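Local coordinates for ABC transporter, substrate-binding protein (Streptococcus pneumoniae, PDB 5G5Y) that captures short- and long-chain fructooligosaccharides, preferring tetrasaccharides and larger, as the solute-binding protein of the FusABC-MsmK importer, at residues I122-D127 / A385-Y390; P103-L108 / N301-A306; P93-I98 / A328-L333; E130-V135 / D406-Y411. One frame throughout, in Å; residues are numbered along the deposited sequence.

Contact 1 of 4, residues I122-D127 / A385-Y390. With ZN (zinc ion), chain J.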
loop_
_atom_site.group_PDB
_atom_site.type_symbol
_atom_site.label_atom_id
_atom_site.label_comp_id
_atom_site.label_asym_id
_atom_site.label_seq_id
_atom_site.Cartn_x
_atom_site.Cartn_y
_atom_site.Cartn_z
ATOM N N ILE A 122 6.757 9.486 -3.585
ATOM C CA ILE A 122 7.598 8.359 -3.245
ATOM C C ILE A 122 7.785 8.348 -1.726
ATOM O O ILE A 122 8.266 9.337 -1.142
ATOM C CB ILE A 122 8.984 8.447 -3.931
ATOM C CG1 ILE A 122 8.869 8.401 -5.477
ATOM C CG2 ILE A 122 9.869 7.310 -3.454
ATOM C CD1 ILE A 122 10.085 8.939 -6.223
ATOM N N GLU A 123 7.424 7.236 -1.098
ATOM C CA GLU A 123 7.639 7.038 0.342
ATOM C C GLU A 123 8.216 5.662 0.580
ATOM O O GLU A 123 7.470 4.654 0.625
ATOM C CB GLU A 123 6.341 7.205 1.126
ATOM C CG GLU A 123 6.460 7.166 2.642
ATOM C CD GLU A 123 5.096 7.064 3.336
ATOM O OE1 GLU A 123 4.541 5.939 3.406
ATOM O OE2 GLU A 123 4.543 8.096 3.791
ATOM N N GLU A 124 9.530 5.591 0.768
ATOM C CA GLU A 124 10.179 4.317 1.095
ATOM C C GLU A 124 10.207 4.133 2.611
ATOM O O GLU A 124 10.696 5.006 3.336
ATOM C CB GLU A 124 11.591 4.292 0.533
ATOM C CG GLU A 124 11.589 4.399 -0.989
ATOM C CD GLU A 124 12.983 4.191 -1.565
ATOM O OE1 GLU A 124 13.945 4.259 -0.762
ATOM O OE2 GLU A 124 13.097 3.971 -2.798
ATOM N N LEU A 125 9.550 3.069 3.092
ATOM C CA LEU A 125 9.680 2.628 4.509
ATOM C C LEU A 125 10.217 1.219 4.427
ATOM O O LEU A 125 9.465 0.229 4.286
ATOM C CB LEU A 125 8.346 2.693 5.234
ATOM C CG LEU A 125 7.885 4.084 5.630
ATOM C CD1 LEU A 125 6.398 4.078 5.918
ATOM C CD2 LEU A 125 8.691 4.590 6.818
ATOM N N GLY A 126 11.542 1.148 4.406
ATOM C CA GLY A 126 12.237 -0.031 4.002
ATOM C C GLY A 126 12.405 -0.159 2.509
ATOM O O GLY A 126 11.578 0.324 1.743
ATOM N N ASP A 127 13.436 -0.875 2.093
ATOM C CA ASP A 127 13.753 -1.118 0.659
ATOM C C ASP A 127 13.613 -2.579 0.289
ATOM O O ASP A 127 13.930 -3.419 1.091
ATOM C CB ASP A 127 15.240 -0.771 0.389
ATOM C CG ASP A 127 15.410 0.556 -0.252
ATOM O OD1 ASP A 127 14.404 1.102 -0.752
ATOM O OD2 ASP A 127 16.553 1.055 -0.276
ATOM N N ALA A 385 9.511 13.041 -2.266
ATOM C CA ALA A 385 10.224 11.792 -2.121
ATOM C C ALA A 385 10.932 11.654 -0.801
ATOM O O ALA A 385 11.703 12.531 -0.412
ATOM C CB ALA A 385 11.229 11.588 -3.226
ATOM N N ILE A 386 10.659 10.522 -0.151
ATOM C CA ILE A 386 11.375 10.074 1.051
ATOM C C ILE A 386 11.993 8.718 0.735
ATOM O O ILE A 386 11.282 7.723 0.479
ATOM C CB ILE A 386 10.461 9.971 2.266
ATOM C CG1 ILE A 386 9.742 11.314 2.487
ATOM C CG2 ILE A 386 11.246 9.613 3.524
ATOM C CD1 ILE A 386 8.615 11.253 3.492
ATOM N N LEU A 387 13.316 8.697 0.738
ATOM C CA LEU A 387 14.085 7.492 0.436
ATOM C C LEU A 387 14.491 6.863 1.755
ATOM O O LEU A 387 14.628 7.550 2.780
ATOM C CB LEU A 387 15.307 7.806 -0.416
ATOM C CG LEU A 387 15.006 8.507 -1.739
ATOM C CD1 LEU A 387 16.254 8.642 -2.573
ATOM C CD2 LEU A 387 13.916 7.790 -2.518
ATOM N N ASP A 388 14.657 5.548 1.715
ATOM C CA ASP A 388 15.042 4.799 2.883
ATOM C C ASP A 388 16.390 5.258 3.463
ATOM O O ASP A 388 16.567 5.209 4.669
ATOM C CB ASP A 388 15.031 3.317 2.575
ATOM C CG ASP A 388 15.067 2.463 3.833
ATOM O OD1 ASP A 388 14.129 2.546 4.651
ATOM O OD2 ASP A 388 16.044 1.695 3.980
ATOM N N SER A 389 17.292 5.773 2.626
ATOM C CA SER A 389 18.533 6.391 3.112
ATOM C C SER A 389 18.363 7.663 4.003
ATOM O O SER A 389 19.309 8.105 4.646
ATOM C CB SER A 389 19.440 6.732 1.929
ATOM O OG SER A 389 18.828 7.663 1.070
ATOM N N TYR A 390 17.195 8.285 3.995
ATOM C CA TYR A 390 16.986 9.530 4.756
ATOM C C TYR A 390 16.851 9.262 6.271
ATOM O O TYR A 390 17.060 10.185 7.075
ATOM C CB TYR A 390 15.719 10.250 4.319
ATOM C CG TYR A 390 15.688 10.811 2.914
ATOM C CD1 TYR A 390 16.715 10.582 2.000
ATOM C CD2 TYR A 390 14.633 11.624 2.513
ATOM C CE1 TYR A 390 16.690 11.120 0.730
ATOM C CE2 TYR A 390 14.585 12.152 1.242
ATOM C CZ TYR A 390 15.600 11.905 0.343
ATOM O OH TYR A 390 15.551 12.430 -0.952
HETATM ZN ZN ZN J . 15.753 3.213 -1.197
HETATM O O HOH W 1 15.445 -1.404 3.996
HETATM O O HOH W 2 17.369 4.650 -0.346
#
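Asp388 gives its backbone N-H to Glu124 and takes one from Gly126 where two parallel strands, 121-123 and 384-386, run out of regular pairing. The strands are joined by Ile386 N to Ile122 O (2.8 Å) and by Glu124 N to Ile386 O (2.8 Å). Glu124 places CG opposite its carbonyl carbon and beside its own N (chi1 -62°), and from there the extended chain runs past Leu387, whose CD2 lies 3.8 Å from Glu124 CD. Glu124 OE1 then receives the backbone N-H of Asp388 at 2.9 Å, on its anti side and almost straight. Glu124 OE1 also binds the zinc ion at 2.1 Å, so one atom serves both metal and main chain, while Glu124 OE2 is hydrogen-bonded to Tyr105 OH. Asp388 answers in the other direction: its OD1 accepts from Gly126 N at 3.0 Å, approached from well above the carboxylate plane, and its OD2 reaches Asp127 N through a water. Asp127 chelates the zinc with both carboxylate oxygens; a second water and Lys102 complete the site. The positive ion would be expected to offset the negative charges of Glu124 and Asp127. On the face of the sheet turned away from Glu123 and Ile386, Ile122 CB packs on Ala385 CB at 3.9 Å. On the other face, Glu123, a substrate-binding residue whose OE2 is hydrogen-bonded here to Asn339, lies near Ile386, which packs against Trp340, another one. A short parallel strand pair thus opens into a zinc site at one end and borders the sugar-binding cleft on one face.

Contact 2 of 4, residues P103-L108 / N301-A306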
loop_
_atom_site.group_PDB
_atom_site.type_symbol
_atom_site.label_atom_id
_atom_site.label_comp_id
_atom_site.label_asym_id
_atom_site.label_seq_id
_atom_site.Cartn_x
_atom_site.Cartn_y
_atom_site.Cartn_z
ATOM N N PRO A 103 17.087 4.921 -10.183
ATOM C CA PRO A 103 16.600 5.007 -11.540
ATOM C C PRO A 103 15.370 4.190 -11.860
ATOM O O PRO A 103 14.733 4.467 -12.882
ATOM C CB PRO A 103 17.791 4.542 -12.400
ATOM C CG PRO A 103 18.686 3.820 -11.482
ATOM C CD PRO A 103 18.432 4.315 -10.099
ATOM N N GLU A 104 15.010 3.224 -11.013
ATOM C CA GLU A 104 13.752 2.517 -11.204
ATOM C C GLU A 104 12.558 3.474 -11.229
ATOM O O GLU A 104 11.585 3.203 -11.929
ATOM C CB GLU A 104 13.554 1.454 -10.140
ATOM C CG GLU A 104 13.216 2.027 -8.771
ATOM C CD GLU A 104 13.418 1.026 -7.684
ATOM O OE1 GLU A 104 14.568 0.935 -7.168
ATOM O OE2 GLU A 104 12.417 0.323 -7.376
ATOM N N TYR A 105 12.611 4.573 -10.458
ATOM C CA TYR A 105 11.475 5.481 -10.418
ATOM C C TYR A 105 11.306 6.191 -11.741
ATOM O O TYR A 105 10.187 6.451 -12.120
ATOM C CB TYR A 105 11.560 6.481 -9.265
ATOM C CG TYR A 105 11.383 5.825 -7.915
ATOM C CD1 TYR A 105 10.227 5.131 -7.598
ATOM C CD2 TYR A 105 12.386 5.874 -6.969
ATOM C CE1 TYR A 105 10.074 4.512 -6.358
ATOM C CE2 TYR A 105 12.242 5.279 -5.733
ATOM C CZ TYR A 105 11.068 4.601 -5.437
ATOM O OH TYR A 105 10.908 4.007 -4.235
ATOM N N LYS A 106 12.398 6.461 -12.449
ATOM C CA LYS A 106 12.308 7.093 -13.746
ATOM C C LYS A 106 11.503 6.241 -14.712
ATOM O O LYS A 106 10.633 6.766 -15.424
ATOM C CB LYS A 106 13.690 7.387 -14.340
ATOM C CG LYS A 106 13.622 8.426 -15.441
ATOM C CD LYS A 106 15.024 8.847 -15.878
ATOM C CE LYS A 106 15.119 10.331 -16.155
ATOM N NZ LYS A 106 14.351 10.689 -17.367
ATOM N N ALA A 107 11.748 4.935 -14.683
ATOM C CA ALA A 107 10.993 3.994 -15.516
ATOM C C ALA A 107 9.508 4.008 -15.150
ATOM O O ALA A 107 8.651 4.025 -16.032
ATOM C CB ALA A 107 11.590 2.591 -15.429
ATOM N N LEU A 108 9.198 4.071 -13.863
ATOM C CA LEU A 108 7.794 4.091 -13.412
ATOM C C LEU A 108 7.066 5.386 -13.796
ATOM O O LEU A 108 5.844 5.389 -13.935
ATOM C CB LEU A 108 7.729 3.882 -11.904
ATOM C CG LEU A 108 8.237 2.563 -11.303
ATOM C CD1 LEU A 108 7.985 2.537 -9.807
ATOM C CD2 LEU A 108 7.632 1.335 -11.955
ATOM N N ASN A 301 2.811 -6.874 -4.283
ATOM C CA ASN A 301 3.319 -5.900 -5.225
ATOM C C ASN A 301 3.124 -4.452 -4.751
ATOM O O ASN A 301 3.309 -3.515 -5.513
ATOM C CB ASN A 301 2.740 -6.146 -6.614
ATOM C CG ASN A 301 2.968 -7.565 -7.081
ATOM O OD1 ASN A 301 4.103 -8.067 -7.013
ATOM N ND2 ASN A 301 1.919 -8.240 -7.494
ATOM N N GLY A 302 2.864 -4.288 -3.466
ATOM C CA GLY A 302 2.699 -2.975 -2.880
ATOM C C GLY A 302 3.956 -2.148 -2.943
ATOM O O GLY A 302 5.070 -2.680 -2.855
ATOM N N MET A 303 3.784 -0.839 -3.077
ATOM C CA MET A 303 4.937 0.065 -3.143
ATOM C C MET A 303 4.480 1.443 -2.695
ATOM O O MET A 303 3.382 1.869 -3.064
ATOM C CB MET A 303 5.473 0.126 -4.574
ATOM C CG MET A 303 6.899 0.663 -4.667
ATOM S SD MET A 303 7.397 1.220 -6.322
ATOM C CE MET A 303 9.160 1.209 -6.093
ATOM N N GLY A 304 5.319 2.152 -1.936
ATOM C CA GLY A 304 5.035 3.539 -1.550
ATOM C C GLY A 304 5.301 4.445 -2.739
ATOM O O GLY A 304 6.342 5.113 -2.831
ATOM N N PHE A 305 4.386 4.409 -3.687
ATOM C CA PHE A 305 4.558 5.113 -4.958
ATOM C C PHE A 305 3.231 5.488 -5.537
ATOM O O PHE A 305 2.308 4.666 -5.587
ATOM C CB PHE A 305 5.338 4.267 -5.955
ATOM C CG PHE A 305 5.548 4.935 -7.290
ATOM C CD1 PHE A 305 6.509 5.933 -7.457
ATOM C CD2 PHE A 305 4.743 4.579 -8.385
ATOM C CE1 PHE A 305 6.720 6.497 -8.716
ATOM C CE2 PHE A 305 4.922 5.177 -9.612
ATOM C CZ PHE A 305 5.905 6.155 -9.770
ATOM N N ALA A 306 3.093 6.746 -5.896
ATOM C CA ALA A 306 1.944 7.184 -6.699
ATOM C C ALA A 306 2.450 8.000 -7.814
ATOM O O ALA A 306 3.174 8.974 -7.586
ATOM C CB ALA A 306 0.966 7.970 -5.845
HETATM O O HOH W 3 8.560 3.536 -2.912
#
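The helix that includes Tyr105 and Leu108 lies across from an extended chain bent by an inverse gamma turn at Gly304, and the nearest CA atoms, of Tyr105 and Phe305, remain 8.8 Å apart, leaving side chains to bridge the distance. Phe305 takes the central place. Its CG lies opposite its backbone N (chi1 180°), which sends the ring out to the helix, where Leu108 CD1 sits almost on the ring normal, 4.0 Å from the centroid of the Phe305 ring, in a CH-pi contact. Leu108 CB adds a 3.6 Å approach to Phe305 CZ at the far end of the ring. The Tyr105 ring lies nearly parallel to that of Phe305, with 18° between planes, but the two are slid so far apart that they barely overlap and their centroids are 5.8 Å distant. Met303 stretches out fully extended beside them: SD meets Leu108 CD1 tip to tip at 3.8 Å, and the terminal CE comes obliquely to Tyr105 CE1 at 3.4 Å. Glu104 OE2 also touches this methyl. A water donates to both Tyr105 OH and Gly304 O, tying the phenol, already hydrogen-bonded to Glu124, to the turn. Ile122 of strand 121-123 packs against both Tyr105 and Phe305, strand 305-306 pairs with that same strand, and Tyr489 of helix 475-492 packs on Glu104 and Leu108.

Contact 3 of 4, residues P93-I98 / A328-L333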
loop_
_atom_site.group_PDB
_atom_site.type_symbol
_atom_site.label_atom_id
_atom_site.label_comp_id
_atom_site.label_asym_id
_atom_site.label_seq_id
_atom_site.Cartn_x
_atom_site.Cartn_y
_atom_site.Cartn_z
ATOM N N PRO A 93 17.143 19.883 -10.133
ATOM C CA PRO A 93 18.257 19.092 -9.581
ATOM C C PRO A 93 17.905 18.169 -8.384
ATOM O O PRO A 93 18.537 17.106 -8.229
ATOM C CB PRO A 93 19.295 20.157 -9.160
ATOM C CG PRO A 93 18.480 21.385 -8.915
ATOM C CD PRO A 93 17.361 21.332 -9.927
ATOM N N ASN A 94 16.968 18.565 -7.514
ATOM C CA ASN A 94 16.586 17.672 -6.397
ATOM C C ASN A 94 15.967 16.370 -6.923
ATOM O O ASN A 94 16.337 15.292 -6.511
ATOM C CB ASN A 94 15.648 18.347 -5.356
ATOM C CG ASN A 94 16.272 19.552 -4.682
ATOM O OD1 ASN A 94 17.468 19.563 -4.425
ATOM N ND2 ASN A 94 15.476 20.557 -4.378
ATOM N N LEU A 95 15.019 16.484 -7.834
ATOM C CA LEU A 95 14.374 15.341 -8.439
ATOM C C LEU A 95 15.386 14.562 -9.288
ATOM O O LEU A 95 15.418 13.347 -9.250
ATOM C CB LEU A 95 13.185 15.786 -9.283
ATOM C CG LEU A 95 12.414 14.647 -9.981
ATOM C CD1 LEU A 95 11.951 13.561 -9.036
ATOM C CD2 LEU A 95 11.217 15.255 -10.658
ATOM N N LYS A 96 16.275 15.250 -9.987
ATOM C CA LYS A 96 17.315 14.514 -10.743
ATOM C C LYS A 96 18.246 13.674 -9.846
ATOM O O LYS A 96 18.681 12.575 -10.240
ATOM C CB LYS A 96 18.150 15.475 -11.589
ATOM C CG LYS A 96 17.451 15.913 -12.835
ATOM C CD LYS A 96 18.118 17.166 -13.413
ATOM C CE LYS A 96 19.410 16.871 -14.138
ATOM N NZ LYS A 96 20.063 18.188 -14.450
ATOM N N LYS A 97 18.547 14.175 -8.645
ATOM C CA LYS A 97 19.365 13.427 -7.693
ATOM C C LYS A 97 18.653 12.147 -7.180
ATOM O O LYS A 97 19.252 11.106 -7.006
ATOM C CB LYS A 97 19.757 14.301 -6.509
ATOM C CG LYS A 97 20.784 13.628 -5.607
ATOM C CD LYS A 97 21.228 14.530 -4.472
ATOM C CE LYS A 97 22.059 13.741 -3.468
ATOM N NZ LYS A 97 22.630 14.694 -2.477
ATOM N N ILE A 98 17.368 12.253 -6.926
ATOM C CA ILE A 98 16.543 11.089 -6.566
ATOM C C ILE A 98 16.561 10.052 -7.695
ATOM O O ILE A 98 16.803 8.844 -7.418
ATOM C CB ILE A 98 15.105 11.531 -6.204
ATOM C CG1 ILE A 98 15.105 12.374 -4.925
ATOM C CG2 ILE A 98 14.153 10.346 -5.993
ATOM C CD1 ILE A 98 13.995 13.384 -4.860
ATOM N N ALA A 328 11.566 22.309 -5.294
ATOM C CA ALA A 328 11.784 22.643 -3.896
ATOM C C ALA A 328 11.056 21.604 -3.001
ATOM O O ALA A 328 11.493 21.341 -1.882
ATOM C CB ALA A 328 11.315 24.046 -3.635
ATOM N N GLN A 329 9.982 20.988 -3.518
ATOM C CA GLN A 329 9.223 19.992 -2.749
ATOM C C GLN A 329 10.004 18.678 -2.593
ATOM O O GLN A 329 9.758 17.947 -1.631
ATOM C CB GLN A 329 7.863 19.701 -3.333
ATOM C CG GLN A 329 7.082 20.922 -3.798
ATOM C CD GLN A 329 7.064 22.056 -2.776
ATOM O OE1 GLN A 329 6.743 21.847 -1.611
ATOM N NE2 GLN A 329 7.447 23.264 -3.207
ATOM N N TYR A 330 10.923 18.410 -3.528
ATOM C CA TYR A 330 11.792 17.238 -3.535
ATOM C C TYR A 330 13.104 17.393 -2.758
ATOM O O TYR A 330 13.853 16.430 -2.639
ATOM C CB TYR A 330 12.088 16.809 -4.984
ATOM C CG TYR A 330 10.934 16.151 -5.660
ATOM C CD1 TYR A 330 10.513 14.859 -5.285
ATOM C CD2 TYR A 330 10.251 16.783 -6.683
ATOM C CE1 TYR A 330 9.433 14.247 -5.908
ATOM C CE2 TYR A 330 9.178 16.163 -7.343
ATOM C CZ TYR A 330 8.777 14.888 -6.945
ATOM O OH TYR A 330 7.708 14.286 -7.578
ATOM N N ALA A 331 13.407 18.595 -2.229
ATOM C CA ALA A 331 14.473 18.718 -1.227
ATOM C C ALA A 331 14.089 17.807 -0.048
ATOM O O ALA A 331 12.932 17.834 0.400
ATOM C CB ALA A 331 14.648 20.174 -0.766
ATOM N N PRO A 332 15.017 16.968 0.430
ATOM C CA PRO A 332 14.689 15.941 1.455
ATOM C C PRO A 332 13.912 16.453 2.694
ATOM O O PRO A 332 12.881 15.882 3.063
ATOM C CB PRO A 332 16.062 15.421 1.859
ATOM C CG PRO A 332 16.857 15.571 0.605
ATOM C CD PRO A 332 16.426 16.862 -0.007
ATOM N N LEU A 333 14.381 17.544 3.317
ATOM C CA LEU A 333 13.660 18.090 4.502
ATOM C C LEU A 333 12.254 18.584 4.155
ATOM O O LEU A 333 11.318 18.505 4.971
ATOM C CB LEU A 333 14.443 19.217 5.175
ATOM C CG LEU A 333 15.455 18.801 6.254
ATOM C CD1 LEU A 333 16.291 20.032 6.607
ATOM C CD2 LEU A 333 14.813 18.250 7.517
#
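Tyr330, in the bend between helices 319-329 and 332-340, lays one face of its ring against Leu95 of helix 93-101. Its CG is anti to the carbonyl carbon (chi1 -74°), which turns the ring toward that helix. The two side chains lie side by side and point the same way. Leu95 turns CG away from its own N (chi1 -180°), and the branch brings CD1 over the middle of the Tyr330 ring, 4.0 Å from the centroid and 8° off the normal, while CD2 rests beside Tyr330 CE2. Ile98, one turn on, arrives differently: its long branch crosses the tyrosine at about a right angle, with CD1 3.8 Å from Tyr330 CD1. Asn94 CB is 3.9 Å from Tyr330 CB, and the amide extends past to Ala331, where Asn94 ND2 lies 3.7 Å from Ala331 CB. The hydroxyl of Tyr330 is hydrogen-bonded to Pro120 O, which satisfies the polar end of a buried ring. The carboxylate of Asp327 accepts the backbone N-H groups of Asn94 and Leu95, one on each oxygen, tying helix 93-101 to helix 319-329. Ala385 of strand 384-386 packs against both Ile98 and Tyr330, and Ile88 of helix 85-91 lies against Leu95.

Contact 4 of 4, residues E130-V135 / D406-Y411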
loop_
_atom_site.group_PDB
_atom_site.type_symbol
_atom_site.label_atom_id
_atom_site.label_comp_id
_atom_site.label_asym_id
_atom_site.label_seq_id
_atom_site.Cartn_x
_atom_site.Cartn_y
_atom_site.Cartn_z
ATOM N N GLU A 130 12.507 -5.730 2.427
ATOM C CA GLU A 130 12.288 -5.146 3.746
ATOM C C GLU A 130 11.226 -4.066 3.771
ATOM O O GLU A 130 10.879 -3.604 4.863
ATOM C CB GLU A 130 13.623 -4.607 4.310
ATOM C CG GLU A 130 14.556 -5.730 4.692
ATOM C CD GLU A 130 15.945 -5.280 5.136
ATOM O OE1 GLU A 130 16.113 -4.196 5.705
ATOM O OE2 GLU A 130 16.884 -6.057 4.945
ATOM N N SER A 131 10.646 -3.710 2.605
ATOM C CA SER A 131 9.605 -2.702 2.549
ATOM C C SER A 131 8.461 -3.085 3.484
ATOM O O SER A 131 8.078 -4.254 3.572
ATOM C CB SER A 131 9.067 -2.527 1.118
ATOM O OG SER A 131 7.916 -1.678 1.098
ATOM N N ILE A 132 7.904 -2.078 4.146
ATOM C CA ILE A 132 6.729 -2.252 5.003
ATOM C C ILE A 132 5.533 -2.826 4.238
ATOM O O ILE A 132 4.632 -3.413 4.831
ATOM C CB ILE A 132 6.340 -0.892 5.670
ATOM C CG1 ILE A 132 5.381 -1.106 6.854
ATOM C CG2 ILE A 132 5.753 0.076 4.654
ATOM C CD1 ILE A 132 5.283 0.092 7.788
ATOM N N HIS A 133 5.544 -2.632 2.916
ATOM C CA HIS A 133 4.509 -3.112 2.041
ATOM C C HIS A 133 4.591 -4.583 1.649
ATOM O O HIS A 133 3.614 -5.116 1.126
ATOM C CB HIS A 133 4.476 -2.258 0.785
ATOM C CG HIS A 133 4.215 -0.831 1.078
ATOM N ND1 HIS A 133 2.989 -0.377 1.512
ATOM C CD2 HIS A 133 5.041 0.236 1.078
ATOM C CE1 HIS A 133 3.065 0.930 1.709
ATOM N NE2 HIS A 133 4.310 1.314 1.488
ATOM N N SER A 134 5.710 -5.246 1.954
ATOM C CA SER A 134 5.978 -6.605 1.484
ATOM C C SER A 134 4.945 -7.633 1.936
ATOM O O SER A 134 4.678 -8.593 1.200
ATOM C CB SER A 134 7.383 -7.058 1.897
ATOM O OG SER A 134 8.392 -6.296 1.243
ATOM N N VAL A 135 4.399 -7.440 3.146
ATOM C CA VAL A 135 3.323 -8.293 3.690
ATOM C C VAL A 135 2.291 -7.331 4.197
ATOM O O VAL A 135 2.640 -6.420 4.963
ATOM C CB VAL A 135 3.830 -9.175 4.848
ATOM C CG1 VAL A 135 2.719 -10.023 5.507
ATOM C CG2 VAL A 135 4.868 -10.119 4.303
ATOM N N ASP A 406 10.490 -3.779 11.713
ATOM C CA ASP A 406 11.321 -4.705 12.453
ATOM C C ASP A 406 10.661 -6.096 12.551
ATOM O O ASP A 406 11.364 -7.084 12.397
ATOM C CB ASP A 406 11.619 -4.153 13.845
ATOM C CG ASP A 406 12.580 -2.952 13.831
ATOM O OD1 ASP A 406 13.227 -2.636 12.807
ATOM O OD2 ASP A 406 12.700 -2.341 14.910
ATOM N N LEU A 407 9.337 -6.177 12.718
ATOM C CA LEU A 407 8.638 -7.467 12.661
ATOM C C LEU A 407 8.795 -8.135 11.292
ATOM O O LEU A 407 9.073 -9.331 11.198
ATOM C CB LEU A 407 7.141 -7.318 12.954
ATOM C CG LEU A 407 6.750 -6.822 14.372
ATOM C CD1 LEU A 407 5.252 -6.688 14.534
ATOM C CD2 LEU A 407 7.290 -7.751 15.426
ATOM N N ILE A 408 8.614 -7.354 10.222
ATOM C CA ILE A 408 8.771 -7.861 8.860
ATOM C C ILE A 408 10.162 -8.486 8.665
ATOM O O ILE A 408 10.291 -9.613 8.142
ATOM C CB ILE A 408 8.442 -6.776 7.817
ATOM C CG1 ILE A 408 6.929 -6.522 7.821
ATOM C CG2 ILE A 408 8.929 -7.155 6.425
ATOM C CD1 ILE A 408 6.530 -5.262 7.103
ATOM N N LYS A 409 11.186 -7.758 9.091
ATOM C CA LYS A 409 12.534 -8.229 8.991
ATOM C C LYS A 409 12.796 -9.522 9.794
ATOM O O LYS A 409 13.458 -10.425 9.287
ATOM C CB LYS A 409 13.529 -7.137 9.427
ATOM C CG LYS A 409 14.921 -7.481 8.921
ATOM C CD LYS A 409 15.990 -6.511 9.387
ATOM C CE LYS A 409 17.369 -6.824 8.758
ATOM N NZ LYS A 409 17.327 -7.639 7.498
ATOM N N GLU A 410 12.329 -9.551 11.046
ATOM C CA GLU A 410 12.520 -10.670 11.985
ATOM C C GLU A 410 11.792 -11.946 11.519
ATOM O O GLU A 410 12.400 -13.013 11.492
ATOM C CB GLU A 410 11.951 -10.276 13.355
ATOM C CG GLU A 410 11.957 -11.347 14.437
ATOM C CD GLU A 410 11.492 -10.835 15.815
ATOM O OE1 GLU A 410 11.023 -9.667 15.948
ATOM O OE2 GLU A 410 11.555 -11.636 16.773
ATOM N N TYR A 411 10.524 -11.811 11.125
ATOM C CA TYR A 411 9.677 -12.980 10.848
ATOM C C TYR A 411 9.613 -13.410 9.382
ATOM O O TYR A 411 9.478 -14.602 9.105
ATOM C CB TYR A 411 8.260 -12.732 11.353
ATOM C CG TYR A 411 8.190 -12.730 12.858
ATOM C CD1 TYR A 411 8.205 -13.934 13.576
ATOM C CD2 TYR A 411 8.137 -11.532 13.582
ATOM C CE1 TYR A 411 8.176 -13.944 14.970
ATOM C CE2 TYR A 411 8.096 -11.536 14.980
ATOM C CZ TYR A 411 8.083 -12.740 15.669
ATOM O OH TYR A 411 8.004 -12.746 17.083
#
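Ile408, on helix 399-412, points its CD1 into the turn formed by residues 131-134, while Lys409 beside it reaches across to Glu130. The isoleucine CG1 sits opposite the carbonyl carbon (chi1 -71°), directing the methyl end onto backbone more than onto side chain: Ile408 CD1 is 3.5 Å from Ile132 O and 3.7 Å from Ile132 CA. That turn is type I, closed by Ser134 N bonding to Ser131 O at 3.0 Å. Ser131 OG also accepts from His133 N at 3.1 Å, an ST turn within the same bend. The charged pair crosses at a slant. Glu130 is extended beyond CG, whereas Lys409 runs straight to CE and then bends at its last torsion (chi4 21°), bringing NZ to Glu130 OE2 at 3.0 Å. Lys409 NZ approaches from above the carboxylate, 70° out of its plane, and stays 4.1 Å from Glu130 OE1, so one oxygen carries the bridge. Both residues also touch a crystal neighbour, which may influence their pose. The chemistry is therefore split: a buried side of van der Waals contact between Ile408 and the turn, with Ile132 also on Ala401 and Leu405, and a salt bridge, its Lys409 exposed, that is probably more adaptable.

Overall arrangement
Contact 1 lies between the others and touches all three, with centres 11 to 14 Å away; contacts 3 and 4, at 27 Å, are the farthest apart. Contacts 1 and 2 share a three-stranded sheet in which strand 121-123 runs between 305-306 and 384-386. Along the chain the first halves follow in the order 93-98, 103-108, 122-127, 130-135, and the second halves in the order 301-306, 328-333, 385-390, 406-411. All pairs cross along the chain except contacts 2 and 3, where contact 2 falls within the span of contact 3. Such crossing is consistent with the two-lobed fold of solute-binding proteins, this three-stranded sheet bordering the substrate site near Glu123.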